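PDB 2GP4: 6-phosphogluconate dehydratase from Shewanella oneidensis, which catalyses the dehydration of 6-phosphogluconate to 2-keto-3-deoxy-6-phosphogluconate, a reaction of the Entner-Doudoroff pathway, and is captured here as an apo form lacking its iron-sulfur cluster. Local coordinates for residues G384-D389 / Y396-Y401; M253-G258 / F375-L380; T392-G395 / R400-Q403. All blocks are in the same frame, centred on the assembly; numbering follows the deposited sequence.

Contact 1: residues G384-D389 / Y396-Y401; sequences GLLHED and YGLRRY
Two groups of the 396-401 segment converge on the carbonyl oxygen of Glu388. Leu398 N donates to Glu388 O at 2.9 Å, nearly straight at the hydrogen (166°) and on a lone pair in the carbonyl plane, while Gly397 CA adds a CA-H...O contact to Glu388 O at 3.4 Å. Beside this bond the leucines pack: with CG anti to its backbone N, Leu398 brings CD2 to 3.9 Å from Leu386 CD1, the two side chains crossing at about a right angle.

The carboxylate of Glu388 links up mainly through water. Its OE2 accepts from a water at 2.7 Å, and that water in turn accepts from Arg399 N. The direct ion pair is long, with Glu388 OE1 at the edge of the guanidinium, 4.0 Å from Arg399 NE, and the planes 74° apart; Arg399 NH1 has a separate salt bridge to Asp382. At the exposed end of the contact Tyr396 OH rests 3.3 Å from Asp389 CB. Within 396-401, Arg400 NE donates to Tyr396 O at 2.7 Å, from above the carbonyl plane.

The end-to-end directions differ by 145°, and Gly397 also pairs through its backbone with Val390. Such roughly antiparallel pairing marks the base of a beta hairpin, here strands 391-392 and 395-396.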
loop_
_atom_site.group_PDB
_atom_site.type_symbol
_atom_site.label_atom_id
_atom_site.label_comp_id
_atom_site.label_asym_id
_atom_site.label_seq_id
_atom_site.Cartn_x
_atom_site.Cartn_y
_atom_site.Cartn_z
ATOM N N GLY A 384 16.113 6.746 -13.654
ATOM C CA GLY A 384 16.544 7.385 -12.418
ATOM C C GLY A 384 15.381 7.573 -11.464
ATOM O O GLY A 384 15.374 8.506 -10.658
ATOM N N LEU A 385 14.394 6.684 -11.552
ATOM C CA LEU A 385 13.215 6.769 -10.692
ATOM C C LEU A 385 13.284 5.831 -9.484
ATOM O O LEU A 385 12.528 5.998 -8.521
ATOM C CB LEU A 385 11.922 6.581 -11.502
ATOM C CG LEU A 385 11.639 7.690 -12.527
ATOM C CD1 LEU A 385 10.576 7.276 -13.521
ATOM C CD2 LEU A 385 11.288 9.027 -11.864
ATOM N N LEU A 386 14.191 4.859 -9.536
ATOM C CA LEU A 386 14.488 4.016 -8.383
ATOM C C LEU A 386 15.940 4.163 -7.985
ATOM O O LEU A 386 16.822 4.186 -8.846
ATOM C CB LEU A 386 14.212 2.537 -8.681
ATOM C CG LEU A 386 12.783 2.035 -8.870
ATOM C CD1 LEU A 386 12.798 0.615 -9.424
ATOM C CD2 LEU A 386 12.019 2.103 -7.567
ATOM N N HIS A 387 16.188 4.250 -6.683
ATOM C CA HIS A 387 17.552 4.215 -6.153
ATOM C C HIS A 387 18.157 2.833 -6.373
ATOM O O HIS A 387 17.582 1.831 -5.956
ATOM C CB HIS A 387 17.554 4.555 -4.659
ATOM C CG HIS A 387 17.103 5.951 -4.353
ATOM N ND1 HIS A 387 17.917 7.051 -4.523
ATOM C CD2 HIS A 387 15.927 6.424 -3.878
ATOM C CE1 HIS A 387 17.262 8.142 -4.167
ATOM N NE2 HIS A 387 16.053 7.788 -3.768
ATOM N N GLU A 388 19.311 2.785 -7.034
ATOM C CA GLU A 388 19.999 1.527 -7.317
ATOM C C GLU A 388 20.915 1.108 -6.176
ATOM O O GLU A 388 21.145 -0.088 -5.951
ATOM C CB GLU A 388 20.825 1.636 -8.599
ATOM C CG GLU A 388 21.218 0.274 -9.167
ATOM C CD GLU A 388 22.401 0.331 -10.103
ATOM O OE1 GLU A 388 22.344 1.084 -11.108
ATOM O OE2 GLU A 388 23.386 -0.397 -9.842
ATOM N N ASP A 389 21.441 2.102 -5.468
ATOM C CA ASP A 389 22.456 1.889 -4.446
ATOM C C ASP A 389 21.823 1.486 -3.116
ATOM O O ASP A 389 21.885 2.225 -2.129
ATOM C CB ASP A 389 23.323 3.149 -4.293
ATOM C CG ASP A 389 22.501 4.393 -3.997
ATOM O OD1 ASP A 389 21.412 4.566 -4.587
ATOM O OD2 ASP A 389 22.939 5.196 -3.161
ATOM N N TYR A 396 23.870 -6.585 -2.702
ATOM C CA TYR A 396 23.884 -5.153 -2.957
ATOM C C TYR A 396 23.538 -4.818 -4.407
ATOM O O TYR A 396 23.902 -5.553 -5.329
ATOM C CB TYR A 396 25.245 -4.561 -2.578
ATOM C CG TYR A 396 25.289 -3.050 -2.635
ATOM C CD1 TYR A 396 24.688 -2.280 -1.644
ATOM C CD2 TYR A 396 25.925 -2.394 -3.687
ATOM C CE1 TYR A 396 24.714 -0.900 -1.699
ATOM C CE2 TYR A 396 25.966 -1.010 -3.747
ATOM C CZ TYR A 396 25.356 -0.270 -2.749
ATOM O OH TYR A 396 25.397 1.107 -2.801
ATOM N N GLY A 397 22.828 -3.708 -4.592
ATOM C CA GLY A 397 22.456 -3.224 -5.918
ATOM C C GLY A 397 21.090 -3.703 -6.374
ATOM O O GLY A 397 20.867 -4.909 -6.511
ATOM N N LEU A 398 20.177 -2.760 -6.621
ATOM C CA LEU A 398 18.803 -3.098 -7.020
ATOM C C LEU A 398 18.680 -3.722 -8.413
ATOM O O LEU A 398 17.677 -4.365 -8.710
ATOM C CB LEU A 398 17.864 -1.887 -6.898
ATOM C CG LEU A 398 16.363 -2.222 -6.940
ATOM C CD1 LEU A 398 15.918 -2.988 -5.694
ATOM C CD2 LEU A 398 15.516 -0.983 -7.150
ATOM N N ARG A 399 19.703 -3.540 -9.249
ATOM C CA ARG A 399 19.755 -4.118 -10.597
ATOM C C ARG A 399 19.610 -5.647 -10.576
ATOM O O ARG A 399 19.255 -6.257 -11.595
ATOM C CB ARG A 399 21.056 -3.695 -11.290
ATOM C CG ARG A 399 21.034 -3.661 -12.818
ATOM C CD ARG A 399 19.970 -2.724 -13.398
ATOM N NE ARG A 399 20.382 -1.327 -13.547
ATOM C CZ ARG A 399 19.842 -0.482 -14.431
ATOM N NH1 ARG A 399 18.893 -0.889 -15.269
ATOM N NH2 ARG A 399 20.256 0.772 -14.496
ATOM N N ARG A 400 19.860 -6.251 -9.409
ATOM C CA ARG A 400 19.649 -7.687 -9.185
ATOM C C ARG A 400 18.182 -8.082 -9.352
ATOM O O ARG A 400 17.863 -9.245 -9.632
ATOM C CB ARG A 400 20.099 -8.090 -7.781
ATOM C CG ARG A 400 21.579 -8.039 -7.551
ATOM C CD ARG A 400 21.900 -8.276 -6.080
ATOM N NE ARG A 400 23.333 -8.144 -5.823
ATOM C CZ ARG A 400 24.229 -9.105 -6.031
ATOM N NH1 ARG A 400 23.857 -10.288 -6.504
ATOM N NH2 ARG A 400 25.505 -8.882 -5.764
ATOM N N TYR A 401 17.294 -7.109 -9.172
ATOM C CA TYR A 401 15.862 -7.349 -9.274
ATOM C C TYR A 401 15.323 -7.193 -10.694
ATOM O O TYR A 401 14.124 -7.334 -10.928
ATOM C CB TYR A 401 15.101 -6.506 -8.238
ATOM C CG TYR A 401 15.218 -7.117 -6.872
ATOM C CD1 TYR A 401 16.375 -6.953 -6.114
ATOM C CD2 TYR A 401 14.202 -7.915 -6.361
ATOM C CE1 TYR A 401 16.505 -7.543 -4.873
ATOM C CE2 TYR A 401 14.320 -8.512 -5.113
ATOM C CZ TYR A 401 15.475 -8.323 -4.374
ATOM O OH TYR A 401 15.611 -8.906 -3.132
HETATM O O HOH W 1 22.793 -2.849 -8.990
#

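Contact 2: residues M253-G258 / F375-L380; sequences MLEVMG and FLIKEL
A helix end packed against the middle of another helix defines this contact: the last turn of helix 252-256, closed by a Schellman motif, meets helix 372-383. The evidence for the motif is the positive phi of Gly258 (62°) together with the bond from Gly258 N back to Glu255 O; Met257 N to Met253 O is the last regular helix bond before it.

Across the interface the meeting is small, 120 Å² in all, and rests on three buried side chains. Ile377 acts as the projecting group. Its CG1 is anti to its own carbonyl carbon (chi1 -73°) and the chain is extended beyond it, which carries CD1 out to the other helix. There Ile377 CD1 lies 3.7 Å from Val256 CG1, and Ile377 CG1 is almost as near to that methyl, at 3.8 Å; the two side chains meet at a slant. The methylene of Glu255 adds a lesser contact, with Glu255 CG 4.1 Å from Ile377 CD1 and the side chains roughly perpendicular.

A bend at chi2 (86°) takes the carboxylate of Glu255 away from this apolar patch. Buried though it is, it has partners: OE1 accepts from Gly263 N and OE2 from Gln260 NE2. The contact is therefore apolar where the helices touch, with the Glu255 carboxylate turned aside to its own partners.

Met373, one turn before Ile377 on helix 372-383, touches Glu255 and Val256 as well. Helix 304-316 joins both partners, with Ala313 against Val256 and Ala316 against Leu380, while Tyr401, from the turn preceding strand 403-408, packs on Glu255 and Ile377.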
loop_
_atom_site.group_PDB
_atom_site.type_symbol
_atom_site.label_atom_id
_atom_site.label_comp_id
_atom_site.label_asym_id
_atom_site.label_seq_id
_atom_site.Cartn_x
_atom_site.Cartn_y
_atom_site.Cartn_z
HETATM N N MSE A 253 5.508 -4.543 -3.450
HETATM C CA MSE A 253 6.271 -3.662 -2.572
HETATM C C MSE A 253 7.516 -4.370 -2.034
HETATM O O MSE A 253 8.596 -3.790 -2.009
HETATM C CB MSE A 253 5.396 -3.147 -1.417
HETATM C CG MSE A 253 6.032 -2.022 -0.586
HETATM SE SE MSE A 253 5.387 -1.859 1.276
HETATM C CE MSE A 253 5.694 -3.691 1.909
ATOM N N LEU A 254 7.363 -5.624 -1.617
ATOM C CA LEU A 254 8.491 -6.414 -1.105
ATOM C C LEU A 254 9.562 -6.661 -2.168
ATOM O O LEU A 254 10.734 -6.872 -1.840
ATOM C CB LEU A 254 8.018 -7.758 -0.525
ATOM C CG LEU A 254 7.182 -7.821 0.758
ATOM C CD1 LEU A 254 7.838 -7.064 1.917
ATOM C CD2 LEU A 254 5.776 -7.310 0.505
ATOM N N GLU A 255 9.145 -6.635 -3.433
ATOM C CA GLU A 255 10.037 -6.837 -4.567
ATOM C C GLU A 255 10.971 -5.643 -4.786
ATOM O O GLU A 255 12.186 -5.822 -4.867
ATOM C CB GLU A 255 9.222 -7.121 -5.833
ATOM C CG GLU A 255 10.040 -7.557 -7.038
ATOM C CD GLU A 255 10.304 -9.053 -7.084
ATOM O OE1 GLU A 255 11.275 -9.449 -7.757
ATOM O OE2 GLU A 255 9.548 -9.834 -6.469
ATOM N N VAL A 256 10.407 -4.437 -4.874
ATOM C CA VAL A 256 11.194 -3.215 -5.110
ATOM C C VAL A 256 12.056 -2.820 -3.916
ATOM O O VAL A 256 13.089 -2.173 -4.075
ATOM C CB VAL A 256 10.318 -1.995 -5.514
ATOM C CG1 VAL A 256 9.984 -2.047 -6.977
ATOM C CG2 VAL A 256 9.058 -1.906 -4.658
HETATM N N MSE A 257 11.611 -3.210 -2.727
HETATM C CA MSE A 257 12.315 -2.913 -1.490
HETATM C C MSE A 257 13.357 -3.981 -1.156
HETATM O O MSE A 257 14.030 -3.900 -0.132
HETATM C CB MSE A 257 11.317 -2.757 -0.348
HETATM C CG MSE A 257 10.432 -1.530 -0.477
HETATM SE SE MSE A 257 9.237 -1.305 1.041
HETATM C CE MSE A 257 10.575 -1.282 2.460
ATOM N N GLY A 258 13.478 -4.977 -2.031
ATOM C CA GLY A 258 14.479 -6.030 -1.898
ATOM C C GLY A 258 14.321 -6.871 -0.649
ATOM O O GLY A 258 15.308 -7.253 -0.022
ATOM N N PHE A 375 10.916 -6.128 -15.765
ATOM C CA PHE A 375 10.821 -5.060 -16.761
ATOM C C PHE A 375 10.566 -3.705 -16.101
ATOM O O PHE A 375 11.260 -2.734 -16.390
ATOM C CB PHE A 375 9.739 -5.363 -17.804
ATOM C CG PHE A 375 9.521 -4.252 -18.788
ATOM C CD1 PHE A 375 10.373 -4.086 -19.875
ATOM C CD2 PHE A 375 8.464 -3.366 -18.630
ATOM C CE1 PHE A 375 10.175 -3.057 -20.789
ATOM C CE2 PHE A 375 8.257 -2.333 -19.538
ATOM C CZ PHE A 375 9.116 -2.180 -20.625
ATOM N N LEU A 376 9.569 -3.653 -15.219
ATOM C CA LEU A 376 9.195 -2.423 -14.530
ATOM C C LEU A 376 10.386 -1.823 -13.792
ATOM O O LEU A 376 10.630 -0.620 -13.865
ATOM C CB LEU A 376 8.067 -2.694 -13.529
ATOM C CG LEU A 376 7.350 -1.476 -12.949
ATOM C CD1 LEU A 376 5.927 -1.446 -13.460
ATOM C CD2 LEU A 376 7.364 -1.531 -11.436
ATOM N N ILE A 377 11.124 -2.676 -13.085
ATOM C CA ILE A 377 12.252 -2.230 -12.272
ATOM C C ILE A 377 13.415 -1.745 -13.137
ATOM O O ILE A 377 14.064 -0.770 -12.786
ATOM C CB ILE A 377 12.662 -3.298 -11.222
ATOM C CG1 ILE A 377 11.605 -3.349 -10.108
ATOM C CG2 ILE A 377 14.040 -3.011 -10.634
ATOM C CD1 ILE A 377 11.802 -4.460 -9.094
ATOM N N LYS A 378 13.649 -2.392 -14.275
ATOM C CA LYS A 378 14.690 -1.936 -15.199
ATOM C C LYS A 378 14.372 -0.543 -15.753
ATOM O O LYS A 378 15.235 0.341 -15.755
ATOM C CB LYS A 378 14.905 -2.931 -16.341
ATOM C CG LYS A 378 15.970 -2.483 -17.339
ATOM C CD LYS A 378 15.964 -3.309 -18.612
ATOM C CE LYS A 378 17.112 -2.897 -19.520
ATOM N NZ LYS A 378 16.818 -1.622 -20.219
ATOM N N GLU A 379 13.131 -0.365 -16.204
ATOM C CA GLU A 379 12.646 0.916 -16.718
ATOM C C GLU A 379 12.797 2.050 -15.708
ATOM O O GLU A 379 13.310 3.125 -16.042
ATOM C CB GLU A 379 11.184 0.805 -17.148
ATOM C CG GLU A 379 10.985 0.070 -18.455
ATOM C CD GLU A 379 11.514 0.852 -19.638
ATOM O OE1 GLU A 379 11.059 1.998 -19.841
ATOM O OE2 GLU A 379 12.386 0.323 -20.360
ATOM N N LEU A 380 12.352 1.809 -14.477
ATOM C CA LEU A 380 12.417 2.839 -13.452
ATOM C C LEU A 380 13.870 3.155 -13.077
ATOM O O LEU A 380 14.237 4.326 -12.946
ATOM C CB LEU A 380 11.570 2.455 -12.236
ATOM C CG LEU A 380 10.061 2.327 -12.487
ATOM C CD1 LEU A 380 9.390 1.606 -11.326
ATOM C CD2 LEU A 380 9.394 3.683 -12.757
#

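Contact 3: residues T392-G395 / R400-Q403; sequences TVAG and RYTQ
Residues 392-395 make a type I beta turn whose ends are doubly bonded, Thr392 N to Gly395 O and Gly395 N to Thr392 O, each pair at 3.0 Å, as in a two-residue beta hairpin. The partner segment leaves a 3-10 turn at 400-401; the closest CA atoms, those of Ala394 and Arg400, are 7.4 Å apart, and side chains bridge the interval.

Thr392 holds its hydroxyl between the backbone N and the carbonyl carbon (chi1 79°), where it faces back into the turn. OG1 donates to Gly395 O at 2.7 Å, on a lone pair in the carbonyl plane, and accepts from Ala394 N at 3.2 Å, forming an ST turn. The same oxygen lies at the edge of the Tyr401 ring, in its plane, with Thr392 OG1 3.3 Å from Tyr401 CE1. Beyond it, Tyr401 OH meets Val393 CG2 at 3.4 Å. Arg400, its NE bonded to Tyr396 O, spreads one guanidinium face over Gly395 CA and Ala394 O; a CB on Gly395 would fall 2.7 Å from Arg400 CZ.

With a valine in place of Thr392, Gly395 O would probably lose one of its two donors and Ala394 N its side-chain acceptor, leaving the turn less firmly held beside Tyr401.

No hydrogen bond crosses between the segments. The Thr392 hydroxyl, Ala394 N and the end-to-end backbone groups are paired within the turn, consistent with Tyr401 and Arg400 meeting it by packing, their polar ends being bonded outside it, Tyr401 OH to Gln260 O and Arg400 NE as above.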
loop_
_atom_site.group_PDB
_atom_site.type_symbol
_atom_site.label_atom_id
_atom_site.label_comp_id
_atom_site.label_asym_id
_atom_site.label_seq_id
_atom_site.Cartn_x
_atom_site.Cartn_y
_atom_site.Cartn_z
ATOM N N THR A 392 20.010 -5.368 -0.536
ATOM C CA THR A 392 18.809 -6.190 -0.581
ATOM C C THR A 392 19.117 -7.572 -0.018
ATOM O O THR A 392 20.287 -7.920 0.195
ATOM C CB THR A 392 18.223 -6.324 -2.018
ATOM O OG1 THR A 392 18.973 -7.281 -2.769
ATOM C CG2 THR A 392 18.221 -4.995 -2.759
ATOM N N VAL A 393 18.070 -8.360 0.213
ATOM C CA VAL A 393 18.225 -9.727 0.697
ATOM C C VAL A 393 18.978 -10.635 -0.282
ATOM O O VAL A 393 19.454 -11.697 0.109
ATOM C CB VAL A 393 16.868 -10.360 1.079
ATOM C CG1 VAL A 393 16.230 -9.590 2.236
ATOM C CG2 VAL A 393 15.927 -10.419 -0.124
ATOM N N ALA A 394 19.091 -10.208 -1.540
ATOM C CA ALA A 394 19.811 -10.959 -2.569
ATOM C C ALA A 394 21.219 -10.428 -2.800
ATOM O O ALA A 394 21.953 -10.950 -3.641
ATOM C CB ALA A 394 19.030 -10.948 -3.882
ATOM N N GLY A 395 21.592 -9.389 -2.058
ATOM C CA GLY A 395 22.884 -8.741 -2.242
ATOM C C GLY A 395 22.737 -7.265 -2.553
ATOM O O GLY A 395 21.620 -6.750 -2.661
ATOM N N ARG A 400 19.860 -6.251 -9.409
ATOM C CA ARG A 400 19.649 -7.687 -9.185
ATOM C C ARG A 400 18.182 -8.082 -9.352
ATOM O O ARG A 400 17.863 -9.245 -9.632
ATOM C CB ARG A 400 20.099 -8.090 -7.781
ATOM C CG ARG A 400 21.579 -8.039 -7.551
ATOM C CD ARG A 400 21.900 -8.276 -6.080
ATOM N NE ARG A 400 23.333 -8.144 -5.823
ATOM C CZ ARG A 400 24.229 -9.105 -6.031
ATOM N NH1 ARG A 400 23.857 -10.288 -6.504
ATOM N NH2 ARG A 400 25.505 -8.882 -5.764
ATOM N N TYR A 401 17.294 -7.109 -9.172
ATOM C CA TYR A 401 15.862 -7.349 -9.274
ATOM C C TYR A 401 15.323 -7.193 -10.694
ATOM O O TYR A 401 14.124 -7.334 -10.928
ATOM C CB TYR A 401 15.101 -6.506 -8.238
ATOM C CG TYR A 401 15.218 -7.117 -6.872
ATOM C CD1 TYR A 401 16.375 -6.953 -6.114
ATOM C CD2 TYR A 401 14.202 -7.915 -6.361
ATOM C CE1 TYR A 401 16.505 -7.543 -4.873
ATOM C CE2 TYR A 401 14.320 -8.512 -5.113
ATOM C CZ TYR A 401 15.475 -8.323 -4.374
ATOM O OH TYR A 401 15.611 -8.906 -3.132
ATOM N N THR A 402 16.222 -6.941 -11.640
ATOM C CA THR A 402 15.890 -6.999 -13.067
ATOM C C THR A 402 16.118 -8.409 -13.610
ATOM O O THR A 402 15.926 -8.663 -14.798
ATOM C CB THR A 402 16.708 -5.987 -13.907
ATOM O OG1 THR A 402 18.091 -6.374 -13.936
ATOM C CG2 THR A 402 16.575 -4.586 -13.341
ATOM N N GLN A 403 16.540 -9.317 -12.735
ATOM C CA GLN A 403 16.766 -10.710 -13.111
ATOM C C GLN A 403 15.644 -11.630 -12.625
ATOM O O GLN A 403 14.975 -11.345 -11.625
ATOM C CB GLN A 403 18.117 -11.206 -12.597
ATOM C CG GLN A 403 19.320 -10.589 -13.283
ATOM C CD GLN A 403 20.512 -11.537 -13.327
ATOM O OE1 GLN A 403 20.802 -12.241 -12.354
ATOM N NE2 GLN A 403 21.203 -11.563 -14.463
#

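Overall arrangement
The three contacts form one cluster, their centres 8 to 9 Å apart, within the N-terminal dehydratase region. Along the chain, contact 2 joins 253-258 to helix 372-383, and contacts 1 and 3 follow in the loop and small hairpin after that helix, sharing Arg400 and Tyr401. Leu385 N lies 2.7 Å from Leu380 O, probably a hydrogen bond at the helix end that ties contact 2 to contact 1. Gly258 O and Val393 N, 3.0 Å apart, probably do the same between contacts 2 and 3. Tyr401 belongs to the segments of contacts 1 and 3 and packs on Glu255 and Gly258 of contact 2. Pieces distant in sequence are thus gathered around the exit of helix 372-383.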